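Side-chain contacts in basic blue protein (Cucumis sativus, PDB 2CBP), which holds a type 1 copper ion and probably serves as an electron carrier, as blue copper proteins of the phytocyanin family generally do: residues 47-52 with 74-79; 3-8 with 16-21. All blocks are in the same frame, centred on the assembly; numbering follows the deposited sequence. Where two conformers were deposited one is given.

Contact 1: residues 47-52 with 74-79; sequences GGFSTC and QSYFIC. With CU (copper (II) ion), chain B.
Tyr76 of strand 73-78 meets Phe49 of helix 46-51 near the middle of this contact; two residues before it, Gln74 places its amide nitrogen NE2 2.8 Å from Tyr76 OH, a hydrogen bond close to the Gln74 amide plane that holds the phenol from the end remote from the helix. Tyr76 then sets CD1 over one face of the Phe49 ring, nearest Phe49 CG at 3.6 Å, while the two CB atoms also touch. The rings are inclined at 47°, neither stacked nor edge-to-face. A chi1 of 171° turns Phe49 CG away from the backbone N of that residue and points the ring from the helix toward the strand. Replacing Tyr76 by alanine takes away the ring on Phe49, which would probably leave a gap beside it and the Gln74 amide without its phenol partner. Phe77 turns its side chain to the other surface of the sheet, against Phe32, and offers Phe49 only its carbonyl: Phe77 O sits 4.2 Å from Phe49 CD1, near the ring plane. Ile78 brings CG2 to 4.2 Å from Phe49 CA, against the helix backbone, whose C-terminal end leads to Cys52 and its disulfide with Cys85. One residue on, Cys79 SG binds copper at 2.2 Å, in a site completed by His39, His84 and Met89. A short helix laid on a sheet strand that runs into the cysteine ligand belongs to the cupredoxin fold of this phytocyanin.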
loop_
_atom_site.group_PDB
_atom_site.type_symbol
_atom_site.label_atom_id
_atom_site.label_comp_id
_atom_site.label_asym_id
_atom_site.label_seq_id
_atom_site.Cartn_x
_atom_site.Cartn_y
_atom_site.Cartn_z
ATOM N N GLY A 47 6.613 9.210 7.614
ATOM C CA GLY A 47 5.931 10.430 8.018
ATOM C C GLY A 47 4.566 10.617 7.387
ATOM O O GLY A 47 3.554 10.960 8.049
ATOM N N GLY A 48 4.540 10.413 6.089
ATOM C CA GLY A 48 3.341 10.516 5.259
ATOM C C GLY A 48 2.354 9.435 5.661
ATOM O O GLY A 48 1.127 9.665 5.751
ATOM N N PHE A 49 2.907 8.252 5.945
ATOM C CA PHE A 49 2.079 7.124 6.353
ATOM C C PHE A 49 1.331 7.495 7.651
ATOM O O PHE A 49 0.132 7.243 7.793
ATOM C CB PHE A 49 2.862 5.838 6.527
ATOM C CG PHE A 49 2.174 4.664 7.130
ATOM C CD1 PHE A 49 1.418 3.773 6.326
ATOM C CD2 PHE A 49 2.250 4.410 8.492
ATOM C CE1 PHE A 49 0.781 2.674 6.876
ATOM C CE2 PHE A 49 1.617 3.309 9.049
ATOM C CZ PHE A 49 0.870 2.436 8.267
ATOM N N SER A 50 2.101 8.067 8.567
ATOM C CA SER A 50 1.538 8.428 9.871
ATOM C C SER A 50 0.567 9.570 9.818
ATOM O O SER A 50 -0.472 9.469 10.519
ATOM C CB SER A 50 2.671 8.688 10.867
ATOM O OG SER A 50 3.346 7.467 11.173
ATOM N N THR A 51 0.834 10.620 9.068
ATOM C CA THR A 51 -0.058 11.788 9.017
ATOM C C THR A 51 -1.069 11.798 7.879
ATOM O O THR A 51 -1.919 12.701 7.819
ATOM C CB THR A 51 0.814 13.060 8.945
ATOM O OG1 THR A 51 1.498 12.985 7.693
ATOM C CG2 THR A 51 1.778 13.167 10.115
ATOM N N CYS A 52 -0.933 10.852 6.974
ATOM C CA CYS A 52 -1.809 10.765 5.803
ATOM C C CYS A 52 -1.572 11.970 4.907
ATOM O O CYS A 52 -2.489 12.437 4.214
ATOM C CB CYS A 52 -3.274 10.605 6.247
ATOM S SG CYS A 52 -3.603 8.935 6.811
ATOM N N GLN A 74 11.954 -0.855 4.731
ATOM C CA GLN A 74 10.571 -0.409 4.913
ATOM C C GLN A 74 9.960 0.274 3.692
ATOM O O GLN A 74 10.616 1.073 3.038
ATOM C CB GLN A 74 10.497 0.585 6.086
ATOM C CG GLN A 74 10.943 -0.000 7.424
ATOM C CD GLN A 74 11.721 1.044 8.219
ATOM O OE1 GLN A 74 12.892 0.857 8.525
ATOM N NE2 GLN A 74 11.038 2.160 8.525
ATOM N N SER A 75 8.697 -0.064 3.472
ATOM C CA SER A 75 7.859 0.495 2.412
ATOM C C SER A 75 6.505 0.842 3.059
ATOM O O SER A 75 6.018 0.068 3.887
ATOM C CB SER A 75 7.640 -0.386 1.198
ATOM O OG SER A 75 8.855 -0.505 0.477
ATOM N N TYR A 76 5.975 1.979 2.656
ATOM C CA TYR A 76 4.710 2.532 3.120
ATOM C C TYR A 76 3.839 2.917 1.913
ATOM O O TYR A 76 4.312 3.567 0.973
ATOM C CB TYR A 76 4.995 3.764 4.010
ATOM C CG TYR A 76 5.865 3.455 5.223
ATOM C CD1 TYR A 76 5.289 2.957 6.397
ATOM C CD2 TYR A 76 7.235 3.665 5.187
ATOM C CE1 TYR A 76 6.068 2.660 7.514
ATOM C CE2 TYR A 76 8.038 3.383 6.305
ATOM C CZ TYR A 76 7.451 2.893 7.454
ATOM O OH TYR A 76 8.258 2.628 8.530
ATOM N N PHE A 77 2.599 2.473 1.995
ATOM C CA PHE A 77 1.599 2.711 0.947
ATOM C C PHE A 77 0.301 3.236 1.583
ATOM O O PHE A 77 -0.185 2.766 2.616
ATOM C CB PHE A 77 1.250 1.438 0.122
ATOM C CG PHE A 77 2.438 0.693 -0.393
ATOM C CD1 PHE A 77 3.060 -0.265 0.436
ATOM C CD2 PHE A 77 2.953 0.960 -1.644
ATOM C CE1 PHE A 77 4.200 -0.936 -0.011
ATOM C CE2 PHE A 77 4.101 0.292 -2.121
ATOM C CZ PHE A 77 4.703 -0.650 -1.272
ATOM N N ILE A 78 -0.260 4.215 0.853
ATOM C CA ILE A 78 -1.545 4.770 1.296
ATOM C C ILE A 78 -2.418 4.988 0.039
ATOM O O ILE A 78 -1.905 4.957 -1.079
ATOM C CB ILE A 78 -1.440 6.104 2.027
ATOM C CG1 ILE A 78 -1.003 7.194 1.066
ATOM C CG2 ILE A 78 -0.502 6.067 3.222
ATOM C CD1 ILE A 78 -0.897 8.612 1.639
ATOM N N CYS A 79 -3.684 5.194 0.308
ATOM C CA CYS A 79 -4.658 5.550 -0.763
ATOM C C CYS A 79 -4.853 7.062 -0.441
ATOM O O CYS A 79 -5.156 7.293 0.755
ATOM C CB CYS A 79 -5.944 4.797 -0.766
ATOM S SG CYS A 79 -7.224 5.553 -1.812
HETATM CU CU CU B . -9.035 4.463 -1.388
#

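Contact 2: residues 3-8 with 16-21; sequences YVVGGS and ESWPKG
Trp18 lays one face of its indole over the backbone of Val5 and Gly6, and this is the close-packed half of the contact. Val5 CA stands 3.9 Å from the centroid of the six-membered ring, 13° off its normal, a CH-pi contact; Gly6 CA makes a second one over the five-membered ring. Tighter still, Gly6 N comes within 3.4 Å of Trp18 CD1. Val5 CG2 reaches Trp18 CZ3, 4.1 Å away at the far rim, and Tyr3 CB abuts Trp18 CH2 at the ring edge, 3.8 Å away. The indole is carried out to this backbone because CG lies anti to the Trp18 backbone N (chi1 178°). What it covers is a type II beta turn, Val4 to Gly7, closed by Gly7 N to Val4 O, in the turn that follows strand 2-4; Trp18 itself belongs to a type I turn, Ser17 to Lys20, in the connection to strand 29-33. The other half is looser and wetter. Trp18 NE1 makes no direct hydrogen bond to the turn; it donates to a water in the indole plane at 3.1 Å, and the same water donates to Val4 O, 2.7 Å away. Val4, exposed, points its side chain away from the tryptophan.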
loop_
_atom_site.group_PDB
_atom_site.type_symbol
_atom_site.label_atom_id
_atom_site.label_comp_id
_atom_site.label_asym_id
_atom_site.label_seq_id
_atom_site.Cartn_x
_atom_site.Cartn_y
_atom_site.Cartn_z
ATOM N N TYR A 3 2.121 -11.520 -3.104
ATOM C CA TYR A 3 1.091 -11.394 -2.088
ATOM C C TYR A 3 -0.018 -10.476 -2.646
ATOM O O TYR A 3 0.319 -9.452 -3.242
ATOM C CB TYR A 3 1.596 -10.777 -0.774
ATOM C CG TYR A 3 2.655 -11.644 -0.116
ATOM C CD1 TYR A 3 3.968 -11.642 -0.573
ATOM C CD2 TYR A 3 2.311 -12.484 0.940
ATOM C CE1 TYR A 3 4.944 -12.444 0.001
ATOM C CE2 TYR A 3 3.280 -13.302 1.532
ATOM C CZ TYR A 3 4.587 -13.270 1.056
ATOM O OH TYR A 3 5.548 -14.061 1.621
ATOM N N VAL A 4 -1.231 -10.908 -2.402
ATOM C CA VAL A 4 -2.399 -10.119 -2.831
ATOM C C VAL A 4 -2.860 -9.352 -1.573
ATOM O O VAL A 4 -3.370 -9.919 -0.596
ATOM C CB VAL A 4 -3.484 -10.987 -3.473
ATOM C CG1 VAL A 4 -4.649 -10.123 -3.977
ATOM C CG2 VAL A 4 -2.924 -11.883 -4.563
ATOM N N VAL A 5 -2.610 -8.066 -1.630
ATOM C CA VAL A 5 -2.990 -7.165 -0.526
ATOM C C VAL A 5 -4.479 -7.226 -0.233
ATOM O O VAL A 5 -5.324 -6.997 -1.125
ATOM C CB VAL A 5 -2.545 -5.726 -0.883
ATOM C CG1 VAL A 5 -2.995 -4.753 0.213
ATOM C CG2 VAL A 5 -1.074 -5.642 -1.172
ATOM N N GLY A 6 -4.818 -7.518 1.003
ATOM C CA GLY A 6 -6.194 -7.619 1.480
ATOM C C GLY A 6 -6.873 -8.923 1.106
ATOM O O GLY A 6 -8.102 -9.092 1.354
ATOM N N GLY A 7 -6.119 -9.854 0.540
ATOM C CA GLY A 7 -6.729 -11.154 0.147
ATOM C C GLY A 7 -7.860 -10.963 -0.871
ATOM O O GLY A 7 -7.761 -10.155 -1.817
ATOM N N SER A 8 -8.949 -11.704 -0.646
ATOM C CA SER A 8 -10.090 -11.655 -1.553
ATOM C C SER A 8 -10.794 -10.315 -1.589
ATOM O O SER A 8 -11.448 -10.011 -2.627
ATOM C CB SER A 8 -11.012 -12.851 -1.305
ATOM O OG SER A 8 -10.292 -14.020 -1.722
ATOM N N GLU A 16 -4.957 -1.899 7.289
ATOM C CA GLU A 16 -3.668 -1.658 7.935
ATOM C C GLU A 16 -3.116 -2.900 8.603
ATOM O O GLU A 16 -1.898 -3.083 8.771
ATOM C CB GLU A 16 -3.847 -0.563 8.973
ATOM C CG GLU A 16 -2.740 0.397 9.337
ATOM C CD GLU A 16 -3.193 1.520 10.253
ATOM O OE1 GLU A 16 -4.343 1.925 10.262
ATOM O OE2 GLU A 16 -2.221 1.969 10.999
ATOM N N SER A 17 -4.022 -3.764 8.988
ATOM C CA SER A 17 -3.793 -5.023 9.676
ATOM C C SER A 17 -3.282 -6.184 8.853
ATOM O O SER A 17 -2.654 -7.130 9.397
ATOM C CB SER A 17 -5.181 -5.373 10.302
ATOM O OG SER A 17 -6.192 -4.746 9.491
ATOM N N TRP A 18 -3.532 -6.135 7.561
ATOM C CA TRP A 18 -3.178 -7.172 6.595
ATOM C C TRP A 18 -1.754 -7.692 6.701
ATOM O O TRP A 18 -1.547 -8.926 6.694
ATOM C CB TRP A 18 -3.584 -6.768 5.148
ATOM C CG TRP A 18 -3.162 -7.829 4.198
ATOM C CD1 TRP A 18 -3.770 -9.008 3.889
ATOM C CD2 TRP A 18 -1.928 -7.801 3.447
ATOM N NE1 TRP A 18 -3.010 -9.705 2.973
ATOM C CE2 TRP A 18 -1.890 -9.007 2.694
ATOM C CE3 TRP A 18 -0.898 -6.892 3.345
ATOM C CZ2 TRP A 18 -0.834 -9.304 1.835
ATOM C CZ3 TRP A 18 0.147 -7.192 2.476
ATOM C CH2 TRP A 18 0.178 -8.361 1.750
ATOM N N PRO A 19 -0.772 -6.831 6.815
ATOM C CA PRO A 19 0.634 -7.185 6.921
ATOM C C PRO A 19 0.983 -8.036 8.136
ATOM O O PRO A 19 2.014 -8.716 8.140
ATOM C CB PRO A 19 1.352 -5.823 7.027
ATOM C CG PRO A 19 0.425 -4.848 6.292
ATOM C CD PRO A 19 -0.937 -5.338 6.814
ATOM N N LYS A 20 0.130 -7.972 9.128
ATOM C CA LYS A 20 0.317 -8.684 10.387
ATOM C C LYS A 20 0.506 -10.179 10.165
ATOM O O LYS A 20 -0.327 -10.888 9.585
ATOM C CB LYS A 20 -0.815 -8.415 11.379
ATOM C CG LYS A 20 -0.495 -8.965 12.762
ATOM C CD LYS A 20 -1.663 -9.073 13.712
ATOM C CE LYS A 20 -1.319 -9.907 14.944
ATOM N NZ LYS A 20 -1.004 -11.317 14.564
ATOM N N GLY A 21 1.655 -10.637 10.645
ATOM C CA GLY A 21 2.085 -12.016 10.591
ATOM C C GLY A 21 2.708 -12.463 9.291
ATOM O O GLY A 21 2.865 -13.696 9.087
HETATM O O HOH W 1 -2.904 -12.023 0.962
#

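Both contacts turn on an aromatic ring, yet their settings differ. Contact 1 is partly buried and joins a helix to a strand of the four-stranded antiparallel sheet; contact 2 lies at the surface, where a loop residue packs on the turn that follows a strand of the three-stranded sheet. The two therefore share no secondary-structure element. Contact 1 is mainly apolar, ring against ring and methyl, whereas in contact 2 one indole face rests largely on backbone, with Tyr3 and Val5 at its rim, and a water bridges the polar remainder. Only contact 1 includes a copper ligand. Their centres are about 16 Å apart.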